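Protein translation elongation factor 1A (Methanosarcina mazei, PDB 3WND) probably works in translation as a SelB/EF-Tu/aIF2 gamma-like elongation factor that, in its GTP-bound form, binds cysteinyl-tRNA(Cys). Local coordinates at residues K57-V65 with K171-E182; C287-P298 with V325-L336. All blocks are in the same frame, centred on the assembly; numbering follows the deposited sequence.

Interaction 1. Residues K57-V65 with K171-E182; sequences KEGRNMVFV and KARINEVAEKIE
R60, just before strand 61-66, reaches helix 167-187 where this helix packs on the mixed sheet of the nucleotide-binding domain, a G-domain-like alpha/beta fold. The arginine CG stands anti to its carbonyl carbon (chi1 -67°), and the chain runs extended to NE and brings the guanidinium up to the helix between N175 and E182. It grips the E182 carboxylate side-on: NE gives a short bond to OE2 (2.5 Å) and R60 NH2 a nearly straight one to E182 OE1 (2.8 Å, 173°). Both oxygens are met on the syn side, somewhat out of the carboxylate plane, although both lie in the guanidinium plane. R60 NH1 turns the other way and binds N175 OD1 (2.8 Å) on a lone pair, in the carbonyl plane. A178 CB lies over one guanidinium face, 3.6 Å from R60 NE. N175 ND2 in turn bonds K171 O. Next to this polar group M62, bent at chi2, sets CE 3.3 Å from N175 OD1 and also against I174 CG2, and the edge of the F64 ring meets I174 CD1. E58 OE1 and K171 NZ form a long salt bridge (3.6 Å), while E58 OE2 is bonded by N55 ND2. Three directed bonds thus fix the guanidinium's rotation. E182 OE2, gripped by both R60 NE and M21 N, joins the helix to strand 21-28 as well, and the arginine would probably favour the ionised carboxylate.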
loop_
_atom_site.group_PDB
_atom_site.type_symbol
_atom_site.label_atom_id
_atom_site.label_comp_id
_atom_site.label_asym_id
_atom_site.label_seq_id
_atom_site.Cartn_x
_atom_site.Cartn_y
_atom_site.Cartn_z
ATOM N N LYS A 57 -12.781 17.541 -0.277
ATOM C CA LYS A 57 -13.968 18.319 -0.033
ATOM C C LYS A 57 -14.432 18.214 1.414
ATOM O O LYS A 57 -15.285 18.946 1.752
ATOM C CB LYS A 57 -15.115 17.863 -0.970
ATOM C CG LYS A 57 -14.847 17.972 -2.460
ATOM C CD LYS A 57 -16.135 17.657 -3.223
ATOM C CE LYS A 57 -16.602 16.184 -3.214
ATOM N NZ LYS A 57 -17.876 15.922 -4.021
ATOM N N GLU A 58 -13.904 17.271 2.262
ATOM C CA GLU A 58 -14.552 16.958 3.522
ATOM C C GLU A 58 -13.692 17.154 4.787
ATOM O O GLU A 58 -14.106 16.693 5.936
ATOM C CB GLU A 58 -15.250 15.596 3.483
ATOM C CG GLU A 58 -16.171 15.551 2.261
ATOM C CD GLU A 58 -16.964 14.269 2.122
ATOM O OE1 GLU A 58 -17.372 13.669 3.155
ATOM O OE2 GLU A 58 -17.282 13.934 0.961
ATOM N N GLY A 59 -12.579 17.911 4.647
ATOM C CA GLY A 59 -11.718 18.200 5.853
ATOM C C GLY A 59 -10.294 17.703 5.636
ATOM O O GLY A 59 -9.286 18.444 5.877
ATOM N N ARG A 60 -10.173 16.433 5.249
ATOM C CA ARG A 60 -8.804 15.847 4.972
ATOM C C ARG A 60 -8.645 15.710 3.558
ATOM O O ARG A 60 -9.628 15.454 2.836
ATOM C CB ARG A 60 -8.662 14.464 5.626
ATOM C CG ARG A 60 -8.662 14.491 7.113
ATOM C CD ARG A 60 -8.265 13.125 7.724
ATOM N NE ARG A 60 -7.660 13.472 9.021
ATOM C CZ ARG A 60 -8.355 13.823 10.110
ATOM N NH1 ARG A 60 -9.696 13.745 10.118
ATOM N NH2 ARG A 60 -7.692 14.162 11.222
ATOM N N ASN A 61 -7.417 15.848 3.097
ATOM C CA ASN A 61 -7.066 15.488 1.763
ATOM C C ASN A 61 -7.063 13.979 1.806
ATOM O O ASN A 61 -6.173 13.354 2.347
ATOM C CB ASN A 61 -5.708 16.076 1.468
ATOM C CG ASN A 61 -5.753 17.582 1.288
ATOM O OD1 ASN A 61 -6.827 18.133 1.090
ATOM N ND2 ASN A 61 -4.560 18.249 1.298
ATOM N N MET A 62 -8.159 13.375 1.367
ATOM C CA MET A 62 -8.296 11.885 1.418
ATOM C C MET A 62 -8.079 11.374 0.025
ATOM O O MET A 62 -8.575 11.980 -0.989
ATOM C CB MET A 62 -9.671 11.467 1.896
ATOM C CG MET A 62 -9.937 11.865 3.283
ATOM S SD MET A 62 -10.903 10.550 4.018
ATOM C CE MET A 62 -10.730 11.047 5.744
ATOM N N VAL A 63 -7.313 10.303 -0.088
ATOM C CA VAL A 63 -7.190 9.594 -1.334
ATOM C C VAL A 63 -7.562 8.146 -1.024
ATOM O O VAL A 63 -6.993 7.533 -0.086
ATOM C CB VAL A 63 -5.780 9.677 -1.924
ATOM C CG1 VAL A 63 -5.657 8.858 -3.220
ATOM C CG2 VAL A 63 -5.422 11.173 -2.093
ATOM N N PHE A 64 -8.546 7.642 -1.786
ATOM C CA PHE A 64 -8.944 6.203 -1.676
ATOM C C PHE A 64 -8.443 5.474 -2.874
ATOM O O PHE A 64 -8.736 5.817 -3.992
ATOM C CB PHE A 64 -10.481 6.068 -1.573
ATOM C CG PHE A 64 -11.051 6.840 -0.466
ATOM C CD1 PHE A 64 -11.495 8.143 -0.666
ATOM C CD2 PHE A 64 -11.156 6.267 0.770
ATOM C CE1 PHE A 64 -11.983 8.863 0.411
ATOM C CE2 PHE A 64 -11.722 6.974 1.834
ATOM C CZ PHE A 64 -12.138 8.293 1.637
ATOM N N VAL A 65 -7.688 4.415 -2.651
ATOM C CA VAL A 65 -7.088 3.732 -3.769
ATOM C C VAL A 65 -7.791 2.400 -3.883
ATOM O O VAL A 65 -7.764 1.540 -2.956
ATOM C CB VAL A 65 -5.599 3.519 -3.469
ATOM C CG1 VAL A 65 -4.987 2.795 -4.642
ATOM C CG2 VAL A 65 -4.981 4.863 -3.154
ATOM N N LYS A 171 -17.001 6.415 7.509
ATOM C CA LYS A 171 -16.231 7.607 7.300
ATOM C C LYS A 171 -15.739 8.150 8.632
ATOM O O LYS A 171 -14.618 8.709 8.715
ATOM C CB LYS A 171 -17.081 8.671 6.609
ATOM C CG LYS A 171 -17.298 8.380 5.101
ATOM C CD LYS A 171 -18.228 9.495 4.585
ATOM C CE LYS A 171 -18.605 9.326 3.196
ATOM N NZ LYS A 171 -19.241 10.639 2.791
ATOM N N ALA A 172 -16.578 8.057 9.670
ATOM C CA ALA A 172 -16.190 8.560 10.963
ATOM C C ALA A 172 -15.051 7.755 11.532
ATOM O O ALA A 172 -14.104 8.332 12.075
ATOM C CB ALA A 172 -17.419 8.454 11.900
ATOM N N ARG A 173 -15.108 6.407 11.362
ATOM C CA ARG A 173 -13.949 5.585 11.801
ATOM C C ARG A 173 -12.662 5.892 10.976
ATOM O O ARG A 173 -11.563 5.899 11.510
ATOM C CB ARG A 173 -14.347 4.083 11.704
ATOM C CG ARG A 173 -13.222 3.159 12.126
ATOM C CD ARG A 173 -12.729 3.516 13.516
ATOM N NE ARG A 173 -11.672 2.631 13.963
ATOM C CZ ARG A 173 -10.965 2.907 15.056
ATOM N NH1 ARG A 173 -11.253 4.038 15.732
ATOM N NH2 ARG A 173 -9.981 2.089 15.455
ATOM N N ILE A 174 -12.791 6.062 9.684
ATOM C CA ILE A 174 -11.574 6.432 8.815
ATOM C C ILE A 174 -11.005 7.742 9.386
ATOM O O ILE A 174 -9.821 7.857 9.563
ATOM C CB ILE A 174 -11.988 6.669 7.372
ATOM C CG1 ILE A 174 -12.337 5.262 6.784
ATOM C CG2 ILE A 174 -10.867 7.321 6.532
ATOM C CD1 ILE A 174 -12.959 5.370 5.415
ATOM N N ASN A 175 -11.856 8.724 9.699
ATOM C CA ASN A 175 -11.279 9.980 10.238
ATOM C C ASN A 175 -10.621 9.790 11.624
ATOM O O ASN A 175 -9.611 10.445 11.888
ATOM C CB ASN A 175 -12.381 11.070 10.318
ATOM C CG ASN A 175 -12.539 11.782 8.938
ATOM O OD1 ASN A 175 -11.667 12.603 8.514
ATOM N ND2 ASN A 175 -13.626 11.511 8.243
ATOM N N GLU A 176 -11.219 8.979 12.517
ATOM C CA GLU A 176 -10.588 8.677 13.803
ATOM C C GLU A 176 -9.201 8.043 13.589
ATOM O O GLU A 176 -8.212 8.468 14.248
ATOM C CB GLU A 176 -11.441 7.754 14.702
ATOM C CG GLU A 176 -12.663 8.408 15.237
ATOM C CD GLU A 176 -13.554 7.361 15.946
ATOM O OE1 GLU A 176 -13.208 6.115 15.921
ATOM O OE2 GLU A 176 -14.601 7.783 16.501
ATOM N N VAL A 177 -9.112 7.041 12.729
ATOM C CA VAL A 177 -7.835 6.357 12.481
ATOM C C VAL A 177 -6.897 7.357 11.832
ATOM O O VAL A 177 -5.661 7.407 12.141
ATOM C CB VAL A 177 -8.019 5.062 11.603
ATOM C CG1 VAL A 177 -6.699 4.419 11.344
ATOM C CG2 VAL A 177 -8.894 3.982 12.294
ATOM N N ALA A 178 -7.432 8.165 10.902
ATOM C CA ALA A 178 -6.572 9.145 10.260
ATOM C C ALA A 178 -5.886 10.078 11.266
ATOM O O ALA A 178 -4.738 10.497 11.030
ATOM C CB ALA A 178 -7.306 9.939 9.222
ATOM N N GLU A 179 -6.543 10.373 12.390
ATOM C CA GLU A 179 -6.001 11.382 13.320
ATOM C C GLU A 179 -4.777 10.742 13.969
ATOM O O GLU A 179 -3.767 11.398 14.190
ATOM C CB GLU A 179 -7.096 11.771 14.358
ATOM C CG GLU A 179 -6.728 12.858 15.384
ATOM C CD GLU A 179 -8.015 13.559 15.874
ATOM O OE1 GLU A 179 -8.938 12.831 16.242
ATOM O OE2 GLU A 179 -8.108 14.798 15.896
ATOM N N LYS A 180 -4.852 9.436 14.243
ATOM C CA LYS A 180 -3.760 8.699 14.894
ATOM C C LYS A 180 -2.605 8.611 13.938
ATOM O O LYS A 180 -1.446 8.857 14.314
ATOM C CB LYS A 180 -4.208 7.300 15.333
ATOM C CG LYS A 180 -5.224 7.300 16.458
ATOM C CD LYS A 180 -6.247 6.148 16.523
ATOM C CE LYS A 180 -5.715 4.712 16.752
ATOM N NZ LYS A 180 -6.610 3.639 16.128
ATOM N N ILE A 181 -2.902 8.372 12.666
ATOM C CA ILE A 181 -1.841 8.280 11.661
ATOM C C ILE A 181 -1.165 9.629 11.397
ATOM O O ILE A 181 0.026 9.683 11.164
ATOM C CB ILE A 181 -2.383 7.698 10.345
ATOM C CG1 ILE A 181 -2.742 6.209 10.595
ATOM C CG2 ILE A 181 -1.445 7.938 9.196
ATOM C CD1 ILE A 181 -3.698 5.753 9.555
ATOM N N GLU A 182 -1.913 10.709 11.518
ATOM C CA GLU A 182 -1.312 12.016 11.338
ATOM C C GLU A 182 -0.195 12.225 12.439
ATOM O O GLU A 182 0.859 12.770 12.114
ATOM C CB GLU A 182 -2.348 13.145 11.392
ATOM C CG GLU A 182 -3.086 13.226 10.036
ATOM C CD GLU A 182 -4.469 13.884 10.199
ATOM O OE1 GLU A 182 -4.854 14.336 11.352
ATOM O OE2 GLU A 182 -5.173 13.921 9.151
#

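Interaction 2. Residues C287-P298 with V325-L336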
loop_
_atom_site.group_PDB
_atom_site.type_symbol
_atom_site.label_atom_id
_atom_site.label_comp_id
_atom_site.label_asym_id
_atom_site.label_seq_id
_atom_site.Cartn_x
_atom_site.Cartn_y
_atom_site.Cartn_z
ATOM N N CYS A 287 13.881 -13.754 6.735
ATOM C CA CYS A 287 12.478 -13.956 6.318
ATOM C C CYS A 287 11.743 -14.765 7.353
ATOM O O CYS A 287 12.324 -15.640 8.069
ATOM C CB CYS A 287 12.436 -14.769 5.011
ATOM S SG CYS A 287 13.131 -13.881 3.599
ATOM N N THR A 288 10.442 -14.512 7.383
ATOM C CA THR A 288 9.532 -15.238 8.201
ATOM C C THR A 288 8.528 -15.757 7.173
ATOM O O THR A 288 7.866 -14.951 6.468
ATOM C CB THR A 288 8.822 -14.310 9.200
ATOM O OG1 THR A 288 9.752 -13.864 10.179
ATOM C CG2 THR A 288 7.831 -15.109 9.927
ATOM N N VAL A 289 8.448 -17.082 7.066
ATOM C CA VAL A 289 7.571 -17.763 6.089
ATOM C C VAL A 289 6.171 -18.047 6.622
ATOM O O VAL A 289 5.985 -18.480 7.741
ATOM C CB VAL A 289 8.245 -19.119 5.684
ATOM C CG1 VAL A 289 7.433 -19.865 4.596
ATOM C CG2 VAL A 289 9.740 -18.920 5.249
ATOM N N SER A 290 5.186 -17.653 5.808
ATOM C CA SER A 290 3.771 -17.879 6.145
ATOM C C SER A 290 3.553 -19.370 6.498
ATOM O O SER A 290 4.115 -20.288 5.846
ATOM C CB SER A 290 2.988 -17.655 4.905
ATOM O OG SER A 290 1.576 -17.830 5.127
ATOM N N LYS A 291 2.610 -19.592 7.418
ATOM C CA LYS A 291 2.192 -20.980 7.642
ATOM C C LYS A 291 1.375 -21.488 6.441
ATOM O O LYS A 291 1.147 -22.701 6.304
ATOM C CB LYS A 291 1.272 -21.026 8.858
ATOM C CG LYS A 291 2.051 -20.844 10.123
ATOM C CD LYS A 291 1.121 -20.792 11.304
ATOM C CE LYS A 291 1.944 -20.225 12.434
ATOM N NZ LYS A 291 1.070 -20.220 13.625
ATOM N N PHE A 292 0.858 -20.580 5.594
ATOM C CA PHE A 292 -0.066 -20.959 4.552
ATOM C C PHE A 292 0.550 -20.922 3.147
ATOM O O PHE A 292 -0.045 -20.419 2.207
ATOM C CB PHE A 292 -1.339 -20.107 4.677
ATOM C CG PHE A 292 -2.108 -20.450 5.948
ATOM C CD1 PHE A 292 -2.923 -21.587 5.941
ATOM C CD2 PHE A 292 -1.879 -19.772 7.120
ATOM C CE1 PHE A 292 -3.527 -21.995 7.136
ATOM C CE2 PHE A 292 -2.481 -20.170 8.274
ATOM C CZ PHE A 292 -3.300 -21.249 8.306
ATOM N N THR A 293 1.746 -21.456 3.040
ATOM C CA THR A 293 2.415 -21.556 1.773
ATOM C C THR A 293 3.146 -22.920 1.665
ATOM O O THR A 293 3.040 -23.747 2.565
ATOM C CB THR A 293 3.389 -20.347 1.542
ATOM O OG1 THR A 293 3.788 -20.318 0.156
ATOM C CG2 THR A 293 4.641 -20.451 2.416
ATOM N N LYS A 294 3.865 -23.110 0.572
ATOM C CA LYS A 294 4.655 -24.369 0.259
ATOM C C LYS A 294 6.044 -24.174 0.781
ATOM O O LYS A 294 6.544 -23.026 0.775
ATOM C CB LYS A 294 4.749 -24.535 -1.318
ATOM C CG LYS A 294 3.704 -25.335 -2.077
ATOM C CD LYS A 294 3.583 -26.815 -1.717
ATOM C CE LYS A 294 3.532 -27.793 -2.900
ATOM N NZ LYS A 294 2.542 -28.974 -2.761
ATOM N N LYS A 295 6.697 -25.249 1.207
ATOM C CA LYS A 295 8.091 -25.122 1.584
ATOM C C LYS A 295 8.895 -24.503 0.433
ATOM O O LYS A 295 8.657 -24.782 -0.756
ATOM C CB LYS A 295 8.689 -26.505 1.975
ATOM C CG LYS A 295 8.882 -27.474 0.834
ATOM C CD LYS A 295 9.169 -28.938 1.362
ATOM C CE LYS A 295 10.228 -29.580 0.518
ATOM N NZ LYS A 295 10.227 -31.071 0.576
ATOM N N ILE A 296 9.822 -23.632 0.813
ATOM C CA ILE A 296 10.694 -22.932 -0.138
ATOM C C ILE A 296 11.963 -23.743 -0.339
ATOM O O ILE A 296 12.538 -24.238 0.651
ATOM C CB ILE A 296 11.040 -21.500 0.388
ATOM C CG1 ILE A 296 9.719 -20.733 0.548
ATOM C CG2 ILE A 296 11.980 -20.767 -0.605
ATOM C CD1 ILE A 296 9.955 -19.326 1.039
ATOM N N GLU A 297 12.400 -23.870 -1.611
ATOM C CA GLU A 297 13.523 -24.751 -1.940
ATOM C C GLU A 297 14.485 -23.943 -2.770
ATOM O O GLU A 297 14.059 -22.990 -3.453
ATOM C CB GLU A 297 13.072 -25.975 -2.750
ATOM C CG GLU A 297 12.375 -26.967 -1.828
ATOM C CD GLU A 297 11.865 -28.217 -2.515
ATOM O OE1 GLU A 297 12.462 -29.273 -2.297
ATOM O OE2 GLU A 297 10.881 -28.124 -3.255
ATOM N N PRO A 298 15.792 -24.297 -2.694
ATOM C CA PRO A 298 16.801 -23.647 -3.579
ATOM C C PRO A 298 16.408 -23.848 -4.999
ATOM O O PRO A 298 15.725 -24.857 -5.342
ATOM C CB PRO A 298 18.161 -24.358 -3.270
ATOM C CG PRO A 298 17.887 -25.253 -2.130
ATOM C CD PRO A 298 16.381 -25.308 -1.800
ATOM N N VAL A 325 20.660 -25.096 4.340
ATOM C CA VAL A 325 19.643 -26.134 4.381
ATOM C C VAL A 325 18.982 -26.329 3.033
ATOM O O VAL A 325 19.076 -25.472 2.128
ATOM C CB VAL A 325 18.558 -25.785 5.391
ATOM C CG1 VAL A 325 19.142 -25.802 6.770
ATOM C CG2 VAL A 325 17.953 -24.386 5.105
ATOM N N GLU A 326 18.313 -27.453 2.870
ATOM C CA GLU A 326 17.679 -27.730 1.593
ATOM C C GLU A 326 16.250 -27.205 1.445
ATOM O O GLU A 326 15.658 -27.318 0.318
ATOM C CB GLU A 326 17.729 -29.241 1.250
ATOM C CG GLU A 326 19.131 -29.785 0.972
ATOM C CD GLU A 326 19.990 -28.870 0.085
ATOM O OE1 GLU A 326 19.593 -28.653 -1.098
ATOM O OE2 GLU A 326 21.070 -28.369 0.557
ATOM N N GLU A 327 15.686 -26.604 2.525
ATOM C CA GLU A 327 14.279 -26.138 2.483
ATOM C C GLU A 327 14.038 -25.156 3.602
ATOM O O GLU A 327 14.737 -25.185 4.630
ATOM C CB GLU A 327 13.259 -27.308 2.599
ATOM C CG GLU A 327 13.470 -28.118 3.878
ATOM C CD GLU A 327 12.641 -29.337 3.975
ATOM O OE1 GLU A 327 12.503 -30.081 2.946
ATOM O OE2 GLU A 327 12.161 -29.534 5.123
ATOM N N ALA A 328 13.004 -24.299 3.410
ATOM C CA ALA A 328 12.504 -23.525 4.520
ATOM C C ALA A 328 11.036 -23.906 4.581
ATOM O O ALA A 328 10.314 -23.607 3.638
ATOM C CB ALA A 328 12.688 -22.031 4.246
ATOM N N LYS A 329 10.612 -24.526 5.690
ATOM C CA LYS A 329 9.255 -24.991 5.858
ATOM C C LYS A 329 8.291 -23.805 6.068
ATOM O O LYS A 329 8.716 -22.727 6.535
ATOM C CB LYS A 329 9.124 -25.957 7.080
ATOM C CG LYS A 329 9.833 -27.326 6.782
ATOM C CD LYS A 329 9.577 -28.415 7.827
ATOM C CE LYS A 329 10.045 -28.026 9.233
ATOM N NZ LYS A 329 9.447 -28.890 10.248
ATOM N N PRO A 330 7.021 -24.004 5.731
ATOM C CA PRO A 330 6.026 -23.043 6.090
ATOM C C PRO A 330 6.150 -22.786 7.582
ATOM O O PRO A 330 6.344 -23.763 8.406
ATOM C CB PRO A 330 4.699 -23.769 5.756
ATOM C CG PRO A 330 5.094 -24.828 4.746
ATOM C CD PRO A 330 6.476 -25.232 5.104
ATOM N N GLY A 331 6.000 -21.491 7.955
ATOM C CA GLY A 331 5.920 -21.171 9.370
ATOM C C GLY A 331 7.272 -21.200 10.061
ATOM O O GLY A 331 7.354 -21.461 11.230
ATOM N N SER A 332 8.334 -21.038 9.307
ATOM C CA SER A 332 9.681 -21.011 9.854
ATOM C C SER A 332 10.351 -19.692 9.558
ATOM O O SER A 332 9.810 -18.902 8.762
ATOM C CB SER A 332 10.478 -22.158 9.261
ATOM O OG SER A 332 10.967 -21.849 7.959
ATOM N N THR A 333 11.544 -19.480 10.138
ATOM C CA THR A 333 12.347 -18.326 9.881
ATOM C C THR A 333 13.670 -18.799 9.242
ATOM O O THR A 333 14.171 -19.874 9.531
ATOM C CB THR A 333 12.605 -17.467 11.150
ATOM O OG1 THR A 333 13.327 -18.268 12.054
ATOM C CG2 THR A 333 11.338 -17.015 11.850
ATOM N N CYS A 334 14.162 -18.034 8.297
ATOM C CA CYS A 334 15.337 -18.410 7.540
ATOM C C CYS A 334 15.973 -17.151 6.961
ATOM O O CYS A 334 15.381 -16.075 6.999
ATOM C CB CYS A 334 14.955 -19.374 6.421
ATOM S SG CYS A 334 13.885 -18.632 5.173
ATOM N N VAL A 335 17.177 -17.325 6.434
ATOM C CA VAL A 335 17.775 -16.364 5.553
ATOM C C VAL A 335 17.680 -16.860 4.153
ATOM O O VAL A 335 18.036 -18.040 3.824
ATOM C CB VAL A 335 19.238 -15.998 5.963
ATOM C CG1 VAL A 335 19.867 -15.093 4.901
ATOM C CG2 VAL A 335 19.210 -15.344 7.367
ATOM N N LEU A 336 17.215 -15.968 3.278
ATOM C CA LEU A 336 17.193 -16.284 1.886
ATOM C C LEU A 336 18.186 -15.409 1.092
ATOM O O LEU A 336 18.160 -14.183 1.180
ATOM C CB LEU A 336 15.810 -16.149 1.273
ATOM C CG LEU A 336 14.716 -17.100 1.825
ATOM C CD1 LEU A 336 13.369 -16.850 1.079
ATOM C CD2 LEU A 336 15.123 -18.570 1.699
#
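V289 sets CG1 anti to its own nitrogen (chi1 -177°), over K329 O and P330 CA, while CG2 lies over S332 O and reaches C334 SG, 4.2 Å off. C334 turns this sulfur toward V289 and C287 by placing it between its backbone N and carbonyl carbon (chi1 65°), and SG also lies 4.1 Å from C287 CB. The C287 sulfur is directed instead at L336, 3.9 Å from CD1, which also meets I296 CD1. The backbones of these residues are neighbours in the antiparallel sheet that forms the C-terminal beta domain, consistent with SelB domain III. C287 and C334 make a hydrogen-bonded pair, joined by C287 N to C334 O and C334 N to C287 O. T288 and T333 are a non-hydrogen-bonded pair on the opposite face, where their side chains lie side by side, pointing the same way. Just beyond, V289 N bonds S332 O (2.8 Å). Strand 282-289 carries strand 363-369 along its other edge, through bonds of T288 with Y366 and S290 with A364.

Just before strand 333-340, K329 to S332 form a type II turn, with P330 second and G331 third; G331 has the positive phi (77°) that suits glycine. The backbone bond of the turn, S332 N to K329 O, is weak, and S332 OG adds a second to the same oxygen (2.8 Å). The P330 ring lies in the bend of 290-295, CG 3.2 Å from T293 O. S290 OG accepts from F292 N, an ST turn that starts this bend. Further on the two segments rejoin in a single bridge, I296 N to A328 O and A328 N to I296 O (2.8 Å). Beside it K295 NZ and E327 OE1 form a salt bridge of 3.4 Å, their side chains crossing at a slant.

Overall arrangement
Interaction 1 and interaction 2 lie on opposite sides of the chain's centre, about 37 Å apart between centres and about 23 Å between nearest atoms, and do not touch. They come in series along the chain: 57-65 with 171-182 closes within the N-terminal nucleotide-binding domain before 287-298 with 325-336 opens in the C-terminal beta domain. Interaction 1 joins helix to mixed sheet, whereas interaction 2 joins two strands and their loops in an antiparallel sheet; no sheet is shared. Another antiparallel sheet, strands 194-203 to 272-274, comes between them in sequence. Each contact therefore ties its own domain, the first about 8 Å, side chain to side chain, from T156, a residue of the GDP site, and the second away from it.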